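Local coordinates for C-type lectin domain family 4 member F (Mus musculus, PDB 6JJJ), which serves on mouse Kupffer cells as a calcium-containing C-type lectin receptor that binds galactose and fucose and could take part in endocytosis, at residues F35-R40 / Y144-K149. Numbering follows the deposited sequence.
Sequences FYYFSR and YPWVCK
The antiparallel pairing of strand 34-38 with the last strand, 147-151, of the C-type lectin domain brings Tyr36, Tyr37 and Phe38 against Lys149, Cys148 and Val147. Tyr37 and Cys148 form the hydrogen-bonded pair: Tyr37 N donates to Cys148 O over 3.1 Å, and Cys148 N returns the bond to Tyr37 O. The pairing continues at Ser39 and Trp146. Ser39 N reaches Trp146 O in an almost straight bond (171° at the hydrogen), but the return bond ends on a side chain, Trp146 N meeting Ser39 OG at 3.0 Å; OG is also hydrogen-bonded to Asp41 O. Ser39 chi1 of 66° sets OG between the backbone N and the carbonyl carbon, turned to that N-H; its CB, held by the backbone, lies over the indole face, 3.4 Å from the centroid of the six-membered ring of Trp146, in a CH-pi contact. Pairing an early strand with the last one, which brings the two ends of the domain together, is a hallmark of the C-type lectin fold, and the disulfide from Cys148 to Cys52 ties this strand to helix 45-54. Phe51 of that helix meets the rings of both Tyr37 and Trp146. The other face of the sheet carries Tyr36, Phe38, Val147 and Lys149 and packs on helix 65-75. There Val147 CG2 lies over one face of the Phe38 ring, offset toward its rim at 4.2 Å from the centroid, while it meets the Tyr36 ring at the edge. Lys149 runs alongside Tyr36, its CD 3.4 Å from Tyr36 CE2; CG, anti to the backbone N (chi1 -180°), starts the chain along the ring, and the bend at chi3 comes only after CD. Both polar ends converge on Glu67, which is hydrogen-bonded to Tyr36 OH and forms a salt bridge with Lys149 NZ.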
loop_
_atom_site.group_PDB
_atom_site.type_symbol
_atom_site.label_atom_id
_atom_site.label_comp_id
_atom_site.label_asym_id
_atom_site.label_seq_id
_atom_site.Cartn_x
_atom_site.Cartn_y
_atom_site.Cartn_z
ATOM N N PHE A 35 4.898 -1.133 -12.132
ATOM C CA PHE A 35 3.820 -0.429 -11.452
ATOM C C PHE A 35 3.015 0.378 -12.465
ATOM O O PHE A 35 3.580 1.005 -13.367
ATOM C CB PHE A 35 4.366 0.494 -10.362
ATOM C CG PHE A 35 4.734 -0.220 -9.093
ATOM C CD1 PHE A 35 3.770 -0.519 -8.143
ATOM C CD2 PHE A 35 6.050 -0.590 -8.848
ATOM C CE1 PHE A 35 4.112 -1.177 -6.974
ATOM C CE2 PHE A 35 6.396 -1.248 -7.683
ATOM C CZ PHE A 35 5.429 -1.542 -6.745
ATOM N N TYR A 36 1.694 0.335 -12.325
ATOM C CA TYR A 36 0.783 1.017 -13.231
ATOM C C TYR A 36 -0.050 2.027 -12.459
ATOM O O TYR A 36 -0.457 1.770 -11.320
ATOM C CB TYR A 36 -0.138 0.023 -13.938
ATOM C CG TYR A 36 0.585 -0.985 -14.794
ATOM C CD1 TYR A 36 1.215 -2.087 -14.229
ATOM C CD2 TYR A 36 0.629 -0.840 -16.172
ATOM C CE1 TYR A 36 1.872 -3.010 -15.019
ATOM C CE2 TYR A 36 1.281 -1.758 -16.965
ATOM C CZ TYR A 36 1.900 -2.839 -16.388
ATOM O OH TYR A 36 2.547 -3.748 -17.191
ATOM N N TYR A 37 -0.292 3.181 -13.078
ATOM C CA TYR A 37 -1.119 4.233 -12.499
ATOM C C TYR A 37 -2.269 4.545 -13.446
ATOM O O TYR A 37 -2.042 4.960 -14.587
ATOM C CB TYR A 37 -0.293 5.492 -12.228
ATOM C CG TYR A 37 -1.109 6.662 -11.734
ATOM C CD1 TYR A 37 -1.362 6.840 -10.380
ATOM C CD2 TYR A 37 -1.627 7.592 -12.624
ATOM C CE1 TYR A 37 -2.112 7.913 -9.928
ATOM C CE2 TYR A 37 -2.373 8.664 -12.182
ATOM C CZ TYR A 37 -2.614 8.820 -10.834
ATOM O OH TYR A 37 -3.361 9.892 -10.399
ATOM N N PHE A 38 -3.496 4.364 -12.968
ATOM C CA PHE A 38 -4.698 4.681 -13.732
ATOM C C PHE A 38 -5.209 6.040 -13.270
ATOM O O PHE A 38 -5.562 6.209 -12.098
ATOM C CB PHE A 38 -5.751 3.588 -13.562
ATOM C CG PHE A 38 -5.294 2.245 -14.056
ATOM C CD1 PHE A 38 -4.497 1.440 -13.257
ATOM C CD2 PHE A 38 -5.633 1.799 -15.321
ATOM C CE1 PHE A 38 -4.056 0.209 -13.709
ATOM C CE2 PHE A 38 -5.198 0.566 -15.777
ATOM C CZ PHE A 38 -4.411 -0.230 -14.972
ATOM N N SER A 39 -5.225 7.007 -14.183
ATOM C CA SER A 39 -5.431 8.392 -13.792
ATOM C C SER A 39 -6.870 8.620 -13.334
ATOM O O SER A 39 -7.801 7.892 -13.699
ATOM C CB SER A 39 -5.093 9.334 -14.950
ATOM O OG SER A 39 -5.999 9.172 -16.026
ATOM N N ARG A 40 -7.038 9.649 -12.502
ATOM C CA ARG A 40 -8.353 10.089 -12.057
ATOM C C ARG A 40 -8.851 11.311 -12.819
ATOM O O ARG A 40 -10.060 11.568 -12.829
ATOM C CB ARG A 40 -8.325 10.392 -10.552
ATOM C CG ARG A 40 -7.409 11.532 -10.140
ATOM C CD ARG A 40 -7.276 11.620 -8.617
ATOM N NE ARG A 40 -5.964 11.182 -8.143
ATOM C CZ ARG A 40 -4.906 11.980 -8.030
ATOM N NH1 ARG A 40 -5.002 13.263 -8.353
ATOM N NH2 ARG A 40 -3.751 11.498 -7.590
ATOM N N TYR A 144 -8.509 12.296 -22.970
ATOM C CA TYR A 144 -8.875 11.048 -22.325
ATOM C C TYR A 144 -8.044 10.853 -21.065
ATOM O O TYR A 144 -7.015 11.512 -20.879
ATOM C CB TYR A 144 -8.647 9.845 -23.251
ATOM C CG TYR A 144 -9.610 9.751 -24.406
ATOM C CD1 TYR A 144 -10.835 9.111 -24.263
ATOM C CD2 TYR A 144 -9.292 10.290 -25.643
ATOM C CE1 TYR A 144 -11.716 9.020 -25.319
ATOM C CE2 TYR A 144 -10.167 10.203 -26.702
ATOM C CZ TYR A 144 -11.376 9.567 -26.537
ATOM O OH TYR A 144 -12.247 9.481 -27.598
ATOM N N PRO A 145 -8.458 9.953 -20.172
ATOM C CA PRO A 145 -7.547 9.514 -19.101
ATOM C C PRO A 145 -6.440 8.646 -19.681
ATOM O O PRO A 145 -6.396 8.438 -20.899
ATOM C CB PRO A 145 -8.459 8.738 -18.145
ATOM C CG PRO A 145 -9.602 8.280 -19.004
ATOM C CD PRO A 145 -9.789 9.325 -20.079
ATOM N N TRP A 146 -5.549 8.127 -18.842
ATOM C CA TRP A 146 -4.375 7.426 -19.343
ATOM C C TRP A 146 -3.890 6.416 -18.312
ATOM O O TRP A 146 -4.444 6.294 -17.219
ATOM C CB TRP A 146 -3.250 8.409 -19.670
ATOM C CG TRP A 146 -2.727 9.105 -18.445
ATOM C CD1 TRP A 146 -1.700 8.696 -17.646
ATOM C CD2 TRP A 146 -3.218 10.322 -17.874
ATOM N NE1 TRP A 146 -1.515 9.588 -16.617
ATOM C CE2 TRP A 146 -2.436 10.595 -16.735
ATOM C CE3 TRP A 146 -4.243 11.210 -18.216
ATOM C CZ2 TRP A 146 -2.645 11.718 -15.939
ATOM C CZ3 TRP A 146 -4.447 12.325 -17.426
ATOM C CH2 TRP A 146 -3.654 12.569 -16.299
ATOM N N VAL A 147 -2.835 5.690 -18.675
ATOM C CA VAL A 147 -2.178 4.748 -17.774
ATOM C C VAL A 147 -0.669 4.873 -17.950
ATOM O O VAL A 147 -0.158 4.790 -19.071
ATOM C CB VAL A 147 -2.656 3.303 -18.032
ATOM C CG1 VAL A 147 -2.501 2.949 -19.505
ATOM C CG2 VAL A 147 -1.909 2.327 -17.143
ATOM N N CYS A 148 0.041 5.058 -16.840
ATOM C CA CYS A 148 1.497 5.098 -16.835
ATOM C C CYS A 148 2.058 3.741 -16.428
ATOM O O CYS A 148 1.409 2.973 -15.714
ATOM C CB CYS A 148 2.024 6.164 -15.867
ATOM S SG CYS A 148 1.346 7.839 -16.036
ATOM N N LYS A 149 3.281 3.453 -16.878
ATOM C CA LYS A 149 3.986 2.239 -16.479
ATOM C C LYS A 149 5.376 2.591 -15.966
ATOM O O LYS A 149 6.049 3.470 -16.512
ATOM C CB LYS A 149 4.103 1.230 -17.636
ATOM C CG LYS A 149 4.832 -0.057 -17.250
ATOM C CD LYS A 149 4.454 -1.234 -18.141
ATOM C CE LYS A 149 5.277 -1.276 -19.421
ATOM N NZ LYS A 149 5.009 -2.517 -20.206
#